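PDB 6LRF: Alr4995 protein from Nostoc sp., which acts as a bifunctional arginine dihydrolase, releasing ornithine from arginine, and ornithine cyclodeaminase, which probably turns that ornithine into proline. Local coordinates for residues Ser83-His87 / Lys88-Gly92; Asp143-Pro146 / Tyr147-Lys150; Asn193-Ile196 / Glu197-Val200; Ala207-Glu210 / Ala211-Val214; Gly496-Val499 / Ile500-Gly503. All coordinates share one frame; numbering follows the deposited sequence.

Contact 1 (Ser83-His87 / Lys88-Gly92)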
loop_
_atom_site.group_PDB
_atom_site.type_symbol
_atom_site.label_atom_id
_atom_site.label_comp_id
_atom_site.label_asym_id
_atom_site.label_seq_id
_atom_site.Cartn_x
_atom_site.Cartn_y
_atom_site.Cartn_z
ATOM N N SER B 83 14.020 51.298 -10.288
ATOM C CA SER B 83 13.401 50.010 -10.561
ATOM C C SER B 83 13.169 49.788 -12.046
ATOM O O SER B 83 12.796 50.712 -12.784
ATOM C CB SER B 83 12.081 49.874 -9.815
ATOM O OG SER B 83 12.323 49.689 -8.428
ATOM N N ARG B 84 13.425 48.556 -12.475
ATOM C CA ARG B 84 12.941 48.063 -13.750
ATOM C C ARG B 84 11.928 46.940 -13.455
ATOM O O ARG B 84 12.309 45.860 -12.988
ATOM C CB ARG B 84 14.098 47.566 -14.623
ATOM C CG ARG B 84 13.674 46.979 -15.984
ATOM C CD ARG B 84 12.715 47.892 -16.742
ATOM N NE ARG B 84 12.354 47.361 -18.060
ATOM C CZ ARG B 84 11.495 47.940 -18.900
ATOM N NH1 ARG B 84 11.232 47.382 -20.077
ATOM N NH2 ARG B 84 10.892 49.078 -18.564
ATOM N N PHE B 85 10.642 47.203 -13.680
ATOM C CA PHE B 85 9.609 46.245 -13.261
ATOM C C PHE B 85 9.558 45.051 -14.215
ATOM O O PHE B 85 9.794 45.191 -15.411
ATOM C CB PHE B 85 8.220 46.907 -13.169
ATOM C CG PHE B 85 8.088 47.894 -12.035
ATOM C CD1 PHE B 85 7.745 47.468 -10.759
ATOM C CD2 PHE B 85 8.319 49.252 -12.243
ATOM C CE1 PHE B 85 7.614 48.374 -9.703
ATOM C CE2 PHE B 85 8.200 50.172 -11.196
ATOM C CZ PHE B 85 7.847 49.733 -9.920
ATOM N N LEU B 86 9.269 43.878 -13.657
ATOM C CA LEU B 86 9.095 42.660 -14.439
ATOM C C LEU B 86 7.849 42.751 -15.316
ATOM O O LEU B 86 7.912 42.537 -16.516
ATOM C CB LEU B 86 8.996 41.447 -13.507
ATOM C CG LEU B 86 8.613 40.099 -14.126
ATOM C CD1 LEU B 86 9.700 39.630 -15.067
ATOM C CD2 LEU B 86 8.381 39.082 -13.020
ATOM N N HIS B 87 6.725 43.092 -14.693
ATOM C CA HIS B 87 5.429 43.117 -15.357
ATOM C C HIS B 87 5.137 44.432 -16.039
ATOM O O HIS B 87 5.295 45.500 -15.440
ATOM C CB HIS B 87 4.321 42.819 -14.351
ATOM C CG HIS B 87 4.347 41.419 -13.826
ATOM N ND1 HIS B 87 4.712 41.114 -12.532
ATOM C CD2 HIS B 87 4.068 40.241 -14.425
ATOM C CE1 HIS B 87 4.643 39.807 -12.352
ATOM N NE2 HIS B 87 4.249 39.255 -13.486
ATOM N N LYS B 88 4.674 44.345 -17.282
ATOM C CA LYS B 88 4.341 45.520 -18.078
ATOM C C LYS B 88 3.309 46.432 -17.392
ATOM O O LYS B 88 3.260 47.629 -17.663
ATOM C CB LYS B 88 3.832 45.083 -19.457
ATOM C CG LYS B 88 2.718 44.028 -19.394
ATOM C CD LYS B 88 2.361 43.456 -20.777
ATOM C CE LYS B 88 1.768 42.044 -20.660
ATOM N NZ LYS B 88 1.781 41.290 -21.949
ATOM N N GLU B 89 2.508 45.874 -16.488
ATOM C CA GLU B 89 1.442 46.638 -15.845
ATOM C C GLU B 89 1.991 47.732 -14.917
ATOM O O GLU B 89 1.268 48.669 -14.548
ATOM C CB GLU B 89 0.504 45.709 -15.058
ATOM C CG GLU B 89 -0.450 44.865 -15.909
ATOM C CD GLU B 89 0.196 43.606 -16.456
ATOM O OE1 GLU B 89 1.180 43.138 -15.841
ATOM O OE2 GLU B 89 -0.273 43.081 -17.497
ATOM N N ARG B 90 3.263 47.611 -14.542
ATOM C CA ARG B 90 3.867 48.573 -13.626
ATOM C C ARG B 90 4.998 49.342 -14.298
ATOM O O ARG B 90 5.479 50.330 -13.745
ATOM C CB ARG B 90 4.385 47.879 -12.352
ATOM C CG ARG B 90 3.286 47.416 -11.397
ATOM C CD ARG B 90 3.794 47.233 -9.970
ATOM N NE ARG B 90 4.124 48.521 -9.357
ATOM C CZ ARG B 90 4.563 48.670 -8.110
ATOM N NH1 ARG B 90 4.728 47.603 -7.335
ATOM N NH2 ARG B 90 4.839 49.885 -7.635
ATOM N N GLN B 91 5.400 48.913 -15.492
ATOM C CA GLN B 91 6.524 49.551 -16.181
ATOM C C GLN B 91 6.275 51.020 -16.541
ATOM O O GLN B 91 7.214 51.801 -16.665
ATOM C CB GLN B 91 6.888 48.771 -17.437
ATOM C CG GLN B 91 7.774 47.562 -17.153
ATOM C CD GLN B 91 7.856 46.591 -18.327
ATOM O OE1 GLN B 91 7.445 46.911 -19.442
ATOM N NE2 GLN B 91 8.390 45.392 -18.073
ATOM N N GLY B 92 5.013 51.404 -16.690
ATOM C CA GLY B 92 4.696 52.778 -17.036
ATOM C C GLY B 92 4.868 53.715 -15.852
ATOM O O GLY B 92 4.862 54.940 -16.005
#
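F85 carries R90 on one face of its ring: R90 CB stands 4.0 Å from the ring centroid, a CH-pi contact, and farther out R90 CZ passes 3.5 Å from F85 CE1. Guanidinium and ring are tilted 32° to each other, so this is not a flat stack. The opposite face of the ring meets S83 CB. This is the tight, buried part; the bend of R90 at chi3 (69°) helps lay its guanidinium over CE1, while its nitrogens are held by E93, N71 and the carbonyl of F68. With an alanine in place of F85, R90 would probably lose the surface it lies on and become freer to swing away from these partners. Q91 is held as well: its NE2 bonds to F85 O at 3.0 Å from above the carbonyl plane, and its amide stacks at 17° on the guanidinium of R84, which E94 pairs. Toward solvent the contact loosens: H87 CB lies 3.5 Å from E89 OE1, and K88 beside them is exposed. H87 O receives R90 N at 3.1 Å and, weakly, Q91 N, in the weakly bonded short helix 88-91 that follows strand 79-82 in the guanidine-modifying (GME) domain.

Contact 2 (Asp143-Pro146 / Tyr147-Lys150); sequences DSHP and YLAK
Y147 folds back on D143 and S144 in the first turn of helix 145-152, the crossover of a beta-alpha-beta unit between strands 132-136 and 155-160. CG lies anti to the carbonyl carbon (chi1 -73°), which sends the ring back toward the start of the helix. Along the side chain, CB comes first, 3.3 Å from S144 O; CG passes the same oxygen more loosely. CD2 then reaches D143 O at 3.4 Å and CE2 follows at 3.6 Å from that oxygen, so both carbonyls lie at the ring's edge, near its plane. Beyond the two segments the ring also meets W151, with planes at about 55°, and packs on L111 and L115. S144 O has more to do: it accepts L148 N at 3.2 Å in the carbonyl plane, takes a weak bond from Y147 N, and has L148 CG 3.4 Å away. P146 has no N-H to give, which costs nothing in a first turn, yet its own oxygen accepts K150 N at 3.1 Å. H145 is buried with both ring nitrogens satisfied, ND1 by S158 OG and NE2 by the carbonyl of G135, one on each of the flanking strands, which fixes the rotation of the ring. The carboxylate of D143 joins K334 and S336 and also pairs with R325 of the second subunit. Against the fixed imidazole, L148 CD1 comes in obliquely, 4.3 Å from H145 CD2.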
loop_
_atom_site.group_PDB
_atom_site.type_symbol
_atom_site.label_atom_id
_atom_site.label_comp_id
_atom_site.label_asym_id
_atom_site.label_seq_id
_atom_site.Cartn_x
_atom_site.Cartn_y
_atom_site.Cartn_z
ATOM N N ASP B 143 21.080 38.603 -11.105
ATOM C CA ASP B 143 22.098 39.371 -11.815
ATOM C C ASP B 143 22.035 40.908 -11.603
ATOM O O ASP B 143 22.956 41.620 -11.993
ATOM C CB ASP B 143 22.012 39.061 -13.303
ATOM C CG ASP B 143 22.666 37.737 -13.662
ATOM O OD1 ASP B 143 23.362 37.160 -12.795
ATOM O OD2 ASP B 143 22.494 37.282 -14.819
ATOM N N SER B 144 20.965 41.424 -11.012
ATOM C CA SER B 144 20.928 42.857 -10.715
ATOM C C SER B 144 21.803 43.211 -9.508
ATOM O O SER B 144 22.198 44.366 -9.330
ATOM C CB SER B 144 19.491 43.335 -10.473
ATOM O OG SER B 144 18.953 42.803 -9.263
ATOM N N HIS B 145 22.126 42.221 -8.683
ATOM C CA HIS B 145 22.760 42.510 -7.413
ATOM C C HIS B 145 24.172 43.097 -7.559
ATOM O O HIS B 145 24.523 44.011 -6.802
ATOM C CB HIS B 145 22.763 41.254 -6.526
ATOM C CG HIS B 145 21.386 40.813 -6.127
ATOM N ND1 HIS B 145 21.150 39.799 -5.224
ATOM C CD2 HIS B 145 20.167 41.272 -6.499
ATOM C CE1 HIS B 145 19.846 39.641 -5.073
ATOM N NE2 HIS B 145 19.228 40.529 -5.828
ATOM N N PRO B 146 24.982 42.601 -8.513
ATOM C CA PRO B 146 26.287 43.267 -8.679
ATOM C C PRO B 146 26.208 44.740 -9.123
ATOM O O PRO B 146 27.128 45.503 -8.845
ATOM C CB PRO B 146 26.974 42.437 -9.769
ATOM C CG PRO B 146 26.325 41.058 -9.642
ATOM C CD PRO B 146 24.887 41.369 -9.325
ATOM N N TYR B 147 25.142 45.116 -9.822
ATOM C CA TYR B 147 24.943 46.499 -10.234
ATOM C C TYR B 147 24.674 47.357 -9.015
ATOM O O TYR B 147 25.187 48.476 -8.897
ATOM C CB TYR B 147 23.781 46.605 -11.223
ATOM C CG TYR B 147 24.083 46.084 -12.612
ATOM C CD1 TYR B 147 24.592 46.922 -13.593
ATOM C CD2 TYR B 147 23.833 44.756 -12.949
ATOM C CE1 TYR B 147 24.863 46.444 -14.878
ATOM C CE2 TYR B 147 24.100 44.270 -14.224
ATOM C CZ TYR B 147 24.610 45.122 -15.183
ATOM O OH TYR B 147 24.869 44.651 -16.448
ATOM N N LEU B 148 23.869 46.822 -8.101
ATOM C CA LEU B 148 23.531 47.541 -6.892
ATOM C C LEU B 148 24.798 47.842 -6.111
ATOM O O LEU B 148 24.984 48.941 -5.572
ATOM C CB LEU B 148 22.573 46.736 -6.027
ATOM C CG LEU B 148 21.310 46.234 -6.693
ATOM C CD1 LEU B 148 20.465 45.522 -5.650
ATOM C CD2 LEU B 148 20.559 47.398 -7.294
ATOM N N ALA B 149 25.669 46.844 -6.054
ATOM C CA ALA B 149 26.866 46.934 -5.244
ATOM C C ALA B 149 27.822 47.979 -5.826
ATOM O O ALA B 149 28.374 48.798 -5.102
ATOM C CB ALA B 149 27.532 45.588 -5.165
ATOM N N LYS B 150 28.009 47.919 -7.139
ATOM C CA LYS B 150 28.899 48.817 -7.880
ATOM C C LYS B 150 28.409 50.267 -7.842
ATOM O O LYS B 150 29.179 51.183 -7.595
ATOM C CB LYS B 150 29.012 48.334 -9.330
ATOM C CG LYS B 150 29.863 49.200 -10.232
ATOM C CD LYS B 150 29.958 48.619 -11.645
ATOM C CE LYS B 150 28.592 48.555 -12.325
ATOM N NZ LYS B 150 28.730 48.264 -13.784
#

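Contact 3 (Asn193-Ile196 / Glu197-Val200); sequences NRLI and EMRV
The guanidinium of R199 is approached obliquely by L195 CD1, makes a cation-pi contact with W131 and forms a salt bridge through NH1 to E155. A second flat group, the carboxylate of E197, has the backbone oxygen of N193 over one face: CD stands 3.3 Å from N193 O, and both carboxylate oxygens are equally far from it. That same N193 O accepts E197 N at 3.0 Å, while the glutamate's extended chain runs back past it. Of the aliphatic parts, L195 and R199 lie side by side, pointing the same way, with L195 CD1 4.1 Å from R199 CG. M198, a selenomethionine, instead crosses L195 at about a right angle. Its bend at chi3 (-63°) curls the methyl inward, putting CE 3.7 Å from L195 CA and 4.1 Å from L195 CD1. This is the last stretch of helix 190-199, which links strands 181-183 and 205-207 in a beta-alpha-beta unit; I196 packs on L181 and Y183 of the first. The final turn is bonded unevenly, for R199 N has weak bonds to L195 O and I196 O while V200 N reaches I196 O at 2.9 Å. R199 thus plays two parts, its carbon stem packing against leucine and its charge spent on E155 and W131, and the positive charge is probably stabilised by both.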
loop_
_atom_site.group_PDB
_atom_site.type_symbol
_atom_site.label_atom_id
_atom_site.label_comp_id
_atom_site.label_asym_id
_atom_site.label_seq_id
_atom_site.Cartn_x
_atom_site.Cartn_y
_atom_site.Cartn_z
ATOM N N ASN B 193 18.551 31.539 5.032
ATOM C CA ASN B 193 18.413 31.487 6.487
ATOM C C ASN B 193 19.754 31.315 7.188
ATOM O O ASN B 193 20.017 31.932 8.226
ATOM C CB ASN B 193 17.457 30.365 6.884
ATOM C CG ASN B 193 16.002 30.817 6.885
ATOM O OD1 ASN B 193 15.651 31.806 7.534
ATOM N ND2 ASN B 193 15.154 30.110 6.148
ATOM N N ARG B 194 20.615 30.489 6.615
ATOM C CA ARG B 194 21.953 30.333 7.168
ATOM C C ARG B 194 22.655 31.703 7.161
ATOM O O ARG B 194 23.296 32.086 8.144
ATOM C CB ARG B 194 22.748 29.294 6.362
ATOM C CG ARG B 194 23.398 28.160 7.161
ATOM C CD ARG B 194 24.099 27.137 6.217
ATOM N NE ARG B 194 23.125 26.474 5.353
ATOM C CZ ARG B 194 23.345 26.112 4.086
ATOM N NH1 ARG B 194 24.522 26.353 3.518
ATOM N NH2 ARG B 194 22.379 25.517 3.378
ATOM N N LEU B 195 22.513 32.451 6.060
ATOM C CA LEU B 195 23.204 33.738 5.923
ATOM C C LEU B 195 22.711 34.742 6.952
ATOM O O LEU B 195 23.506 35.471 7.544
ATOM C CB LEU B 195 23.021 34.312 4.519
ATOM C CG LEU B 195 23.683 35.674 4.224
ATOM C CD1 LEU B 195 25.196 35.646 4.490
ATOM C CD2 LEU B 195 23.404 36.081 2.775
ATOM N N ILE B 196 21.395 34.782 7.146
ATOM C CA ILE B 196 20.764 35.676 8.108
ATOM C C ILE B 196 21.278 35.387 9.508
ATOM O O ILE B 196 21.570 36.296 10.304
ATOM C CB ILE B 196 19.230 35.523 8.084
ATOM C CG1 ILE B 196 18.664 36.084 6.775
ATOM C CG2 ILE B 196 18.606 36.216 9.269
ATOM C CD1 ILE B 196 17.186 35.788 6.570
ATOM N N GLU B 197 21.408 34.100 9.798
ATOM C CA GLU B 197 21.781 33.684 11.136
ATOM C C GLU B 197 23.273 33.940 11.387
ATOM O O GLU B 197 23.665 34.167 12.526
ATOM C CB GLU B 197 21.379 32.216 11.357
ATOM C CG GLU B 197 19.850 32.044 11.492
ATOM C CD GLU B 197 19.350 30.628 11.189
ATOM O OE1 GLU B 197 20.175 29.700 11.126
ATOM O OE2 GLU B 197 18.126 30.431 11.012
HETATM N N MSE B 198 24.094 33.969 10.337
HETATM C CA MSE B 198 25.510 34.343 10.505
HETATM C C MSE B 198 25.718 35.855 10.700
HETATM O O MSE B 198 26.674 36.276 11.354
HETATM C CB MSE B 198 26.349 33.875 9.315
HETATM C CG MSE B 198 26.705 32.391 9.343
HETATM SE SE MSE B 198 27.820 31.852 7.828
HETATM C CE MSE B 198 26.596 32.237 6.370
ATOM N N ARG B 199 24.830 36.671 10.142
ATOM C CA ARG B 199 25.021 38.126 10.141
ATOM C C ARG B 199 24.268 38.821 11.276
ATOM O O ARG B 199 24.592 39.949 11.659
ATOM C CB ARG B 199 24.573 38.710 8.803
ATOM C CG ARG B 199 25.427 38.268 7.624
ATOM C CD ARG B 199 26.707 39.043 7.600
ATOM N NE ARG B 199 27.538 38.732 6.443
ATOM C CZ ARG B 199 28.231 39.649 5.777
ATOM N NH1 ARG B 199 28.164 40.928 6.151
ATOM N NH2 ARG B 199 28.979 39.299 4.740
ATOM N N VAL B 200 23.243 38.153 11.793
ATOM C CA VAL B 200 22.440 38.718 12.868
ATOM C C VAL B 200 22.414 37.761 14.054
ATOM O O VAL B 200 22.007 36.607 13.903
ATOM C CB VAL B 200 20.994 38.999 12.406
ATOM C CG1 VAL B 200 20.205 39.685 13.505
ATOM C CG2 VAL B 200 20.997 39.844 11.144
#

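Contact 4 (Ala207-Glu210 / Ala211-Val214); sequences AIAE and ADAV
I208 tucks its end methyl against D212 and A213 of the one-turn helix 210-213: CD1 lies 3.7 Å from A213 N, 3.9 Å from A213 CB and 4.1 Å from D212 CB. With chi1 at 66°, CG1 sits between the backbone N and the carbonyl carbon, and this rarer choice swings the methyl in against the turn. Next to it A213 N bonds to A209 O at 3.0 Å, in the carbonyl plane. One residue on, V214 N reaches E210 O at 3.0 Å, and the valine straddles that oxygen, CG1 at 3.3 Å and CG2 at 3.4 Å. The extended stem of E210 crosses V214 obliquely, its CG near V214 CG1. A209 occupies the N-cap position of this helix, which follows strand 205-207 after a two-residue link in the GME-family domain. Alanine brings no side-chain acceptor to that cap, but E210 and D212 place two acidic groups in the first turn, where the helix dipole probably favours negative charge. Neither carboxylate is left to the turn alone. D212 OD1 accepts the backbone N of S233, tying this helix to the approach of helix 234-242, while E210 OE2 pairs with R165, a residue that V214 also touches. E475 of the third subunit comes close to E210 as a like charge, so R165 may help to offset the two acids. Behind I208 stand L236 of helix 234-242, C218 and L182, and its backbone is hydrogen-bonded to Y183 of strand 181-183.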
loop_
_atom_site.group_PDB
_atom_site.type_symbol
_atom_site.label_atom_id
_atom_site.label_comp_id
_atom_site.label_asym_id
_atom_site.label_seq_id
_atom_site.Cartn_x
_atom_site.Cartn_y
_atom_site.Cartn_z
ATOM N N ALA B 207 12.062 36.560 14.872
ATOM C CA ALA B 207 11.366 35.711 13.911
ATOM C C ALA B 207 9.883 35.676 14.244
ATOM O O ALA B 207 9.512 35.501 15.399
ATOM C CB ALA B 207 11.954 34.311 13.900
ATOM N N ILE B 208 9.034 35.858 13.240
ATOM C CA ILE B 208 7.599 35.982 13.494
ATOM C C ILE B 208 6.796 34.797 12.985
ATOM O O ILE B 208 7.219 34.091 12.073
ATOM C CB ILE B 208 7.015 37.260 12.858
ATOM C CG1 ILE B 208 7.101 37.183 11.331
ATOM C CG2 ILE B 208 7.734 38.482 13.389
ATOM C CD1 ILE B 208 6.233 38.192 10.622
ATOM N N ALA B 209 5.628 34.607 13.600
ATOM C CA ALA B 209 4.677 33.560 13.242
ATOM C C ALA B 209 4.047 33.833 11.890
ATOM O O ALA B 209 3.990 34.980 11.455
ATOM C CB ALA B 209 3.599 33.448 14.307
ATOM N N GLU B 210 3.568 32.779 11.231
ATOM C CA GLU B 210 2.912 32.914 9.935
ATOM C C GLU B 210 1.644 33.760 10.037
ATOM O O GLU B 210 1.251 34.421 9.074
ATOM C CB GLU B 210 2.578 31.540 9.350
ATOM C CG GLU B 210 2.130 31.582 7.885
ATOM C CD GLU B 210 1.931 30.197 7.269
ATOM O OE1 GLU B 210 1.509 29.268 8.000
ATOM O OE2 GLU B 210 2.197 30.038 6.050
ATOM N N ALA B 211 1.013 33.747 11.204
ATOM C CA ALA B 211 -0.189 34.541 11.420
ATOM C C ALA B 211 0.105 36.025 11.240
ATOM O O ALA B 211 -0.622 36.725 10.534
ATOM C CB ALA B 211 -0.761 34.275 12.803
ATOM N N ASP B 212 1.174 36.500 11.879
ATOM C CA ASP B 212 1.604 37.894 11.737
ATOM C C ASP B 212 2.129 38.180 10.329
ATOM O O ASP B 212 1.901 39.258 9.781
ATOM C CB ASP B 212 2.685 38.238 12.770
ATOM C CG ASP B 212 2.116 38.459 14.171
ATOM O OD1 ASP B 212 1.521 39.538 14.412
ATOM O OD2 ASP B 212 2.281 37.562 15.034
ATOM N N ALA B 213 2.827 37.205 9.755
ATOM C CA ALA B 213 3.390 37.331 8.416
ATOM C C ALA B 213 2.333 37.594 7.332
ATOM O O ALA B 213 2.519 38.476 6.493
ATOM C CB ALA B 213 4.190 36.093 8.075
ATOM N N VAL B 214 1.223 36.857 7.351
ATOM C CA VAL B 214 0.192 37.028 6.324
ATOM C C VAL B 214 -0.629 38.308 6.558
ATOM O O VAL B 214 -1.444 38.707 5.725
ATOM C CB VAL B 214 -0.747 35.808 6.262
ATOM C CG1 VAL B 214 0.048 34.551 5.993
ATOM C CG2 VAL B 214 -1.508 35.663 7.575
#

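Contact 5 (Gly496-Val499 / Ile500-Gly503); sequences GPVV and IHTG
H501 lays its imidazole over the carbonyl of P497, whose O stands 3.6 Å above the ring plane, offset toward the rim, while CE1 reaches P497 CB at 4.0 Å. With CG beside the backbone N (chi1 -61°), the ring lies back along the turn, and the residue's backbone N-H uses the same oxygen: H501 N to P497 O is 3.1 Å and nearly straight at 167°, in the carbonyl plane. I500 N adds a weak bond to it. A serine in place of H501 would probably leave P497 CB without its flanking ring and H529, whose ring meets H501 at about 80°, without its partner. T502 is gripped twice by one acceptor. T502 OG1 donates to V498 O at 2.8 Å, in the carbonyl plane, and T502 N bonds to it at 3.1 Å from a more tilted direction. The hydroxyl, set between the backbone N and the carbonyl carbon, comes back over the turn, leaving T502 CG2 to meet V498 CG1 at 3.8 Å. G503 closes the helix in a Schellman motif, with its N on I500 O at 3.0 Å; its positive phi calls for glycine, since a side chain would jam against the carbonyl oxygen of T502. This short helix 498-501 follows strand 491-495 of the Rossmann-fold region's parallel sheet, G496 being backbone-bonded to L633 at the end of strand 629-633. P497 and I500 rest on helix 524-536, while V498, V499 and T502 face helix 680-694.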
loop_
_atom_site.group_PDB
_atom_site.type_symbol
_atom_site.label_atom_id
_atom_site.label_comp_id
_atom_site.label_asym_id
_atom_site.label_seq_id
_atom_site.Cartn_x
_atom_site.Cartn_y
_atom_site.Cartn_z
ATOM N N GLY B 496 14.377 6.247 13.561
ATOM C CA GLY B 496 15.022 6.210 12.261
ATOM C C GLY B 496 14.890 7.541 11.542
ATOM O O GLY B 496 14.144 8.417 11.994
ATOM N N PRO B 497 15.596 7.699 10.410
ATOM C CA PRO B 497 15.689 8.974 9.666
ATOM C C PRO B 497 14.338 9.571 9.283
ATOM O O PRO B 497 14.216 10.788 9.220
ATOM C CB PRO B 497 16.473 8.595 8.403
ATOM C CG PRO B 497 17.223 7.396 8.769
ATOM C CD PRO B 497 16.372 6.634 9.756
ATOM N N VAL B 498 13.331 8.733 9.060
ATOM C CA VAL B 498 12.006 9.234 8.704
ATOM C C VAL B 498 11.449 10.170 9.784
ATOM O O VAL B 498 10.598 11.022 9.508
ATOM C CB VAL B 498 11.052 8.055 8.421
ATOM C CG1 VAL B 498 9.622 8.516 8.328
ATOM C CG2 VAL B 498 11.467 7.393 7.123
ATOM N N VAL B 499 11.962 10.055 11.005
ATOM C CA VAL B 499 11.621 11.022 12.044
ATOM C C VAL B 499 12.040 12.448 11.630
ATOM O O VAL B 499 11.283 13.410 11.795
ATOM C CB VAL B 499 12.286 10.675 13.390
ATOM C CG1 VAL B 499 12.042 11.796 14.423
ATOM C CG2 VAL B 499 11.778 9.331 13.910
ATOM N N ILE B 500 13.252 12.581 11.095
ATOM C CA ILE B 500 13.752 13.883 10.661
ATOM C C ILE B 500 12.991 14.366 9.432
ATOM O O ILE B 500 12.499 15.486 9.397
ATOM C CB ILE B 500 15.255 13.816 10.338
ATOM C CG1 ILE B 500 16.017 13.277 11.548
ATOM C CG2 ILE B 500 15.766 15.172 9.960
ATOM C CD1 ILE B 500 15.722 14.072 12.821
ATOM N N HIS B 501 12.883 13.497 8.434
ATOM C CA HIS B 501 12.190 13.812 7.184
ATOM C C HIS B 501 10.756 14.322 7.335
ATOM O O HIS B 501 10.303 15.136 6.530
ATOM C CB HIS B 501 12.185 12.579 6.293
ATOM C CG HIS B 501 13.556 12.108 5.933
ATOM N ND1 HIS B 501 13.828 10.809 5.554
ATOM C CD2 HIS B 501 14.741 12.764 5.915
ATOM C CE1 HIS B 501 15.121 10.690 5.302
ATOM N NE2 HIS B 501 15.696 11.861 5.513
ATOM N N THR B 502 10.038 13.851 8.351
ATOM C CA THR B 502 8.630 14.202 8.484
ATOM C C THR B 502 8.466 15.408 9.391
ATOM O O THR B 502 7.356 15.817 9.718
ATOM C CB THR B 502 7.814 13.020 9.036
ATOM O OG1 THR B 502 8.381 12.601 10.281
ATOM C CG2 THR B 502 7.862 11.861 8.075
ATOM N N GLY B 503 9.586 15.975 9.808
ATOM C CA GLY B 503 9.543 17.117 10.694
ATOM C C GLY B 503 9.321 16.744 12.140
ATOM O O GLY B 503 9.020 17.603 12.974
#

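All five are local turns. Contacts 1 to 4 lie in the GME-type domain and contact 5 in the Rossmann-fold region. Contact 2 is the most buried, with only K150 exposed; the others are partly buried. Contacts 2 and 3 flank strand 155-160; contacts 3 and 4 share strand 181-183. Arginines lie on an amide and a phenylalanine in contact 1, on a leucine and an outside tryptophan in contact 3; contact 2 has a histidine bonded to both flanking strands, contact 4 aliphatic packing, contact 5 a hydroxyl and backbone N sharing one carbonyl. D143 of contact 2 pairs with a second-subunit arginine; E210 of contact 4 merely nears a like charge of the third.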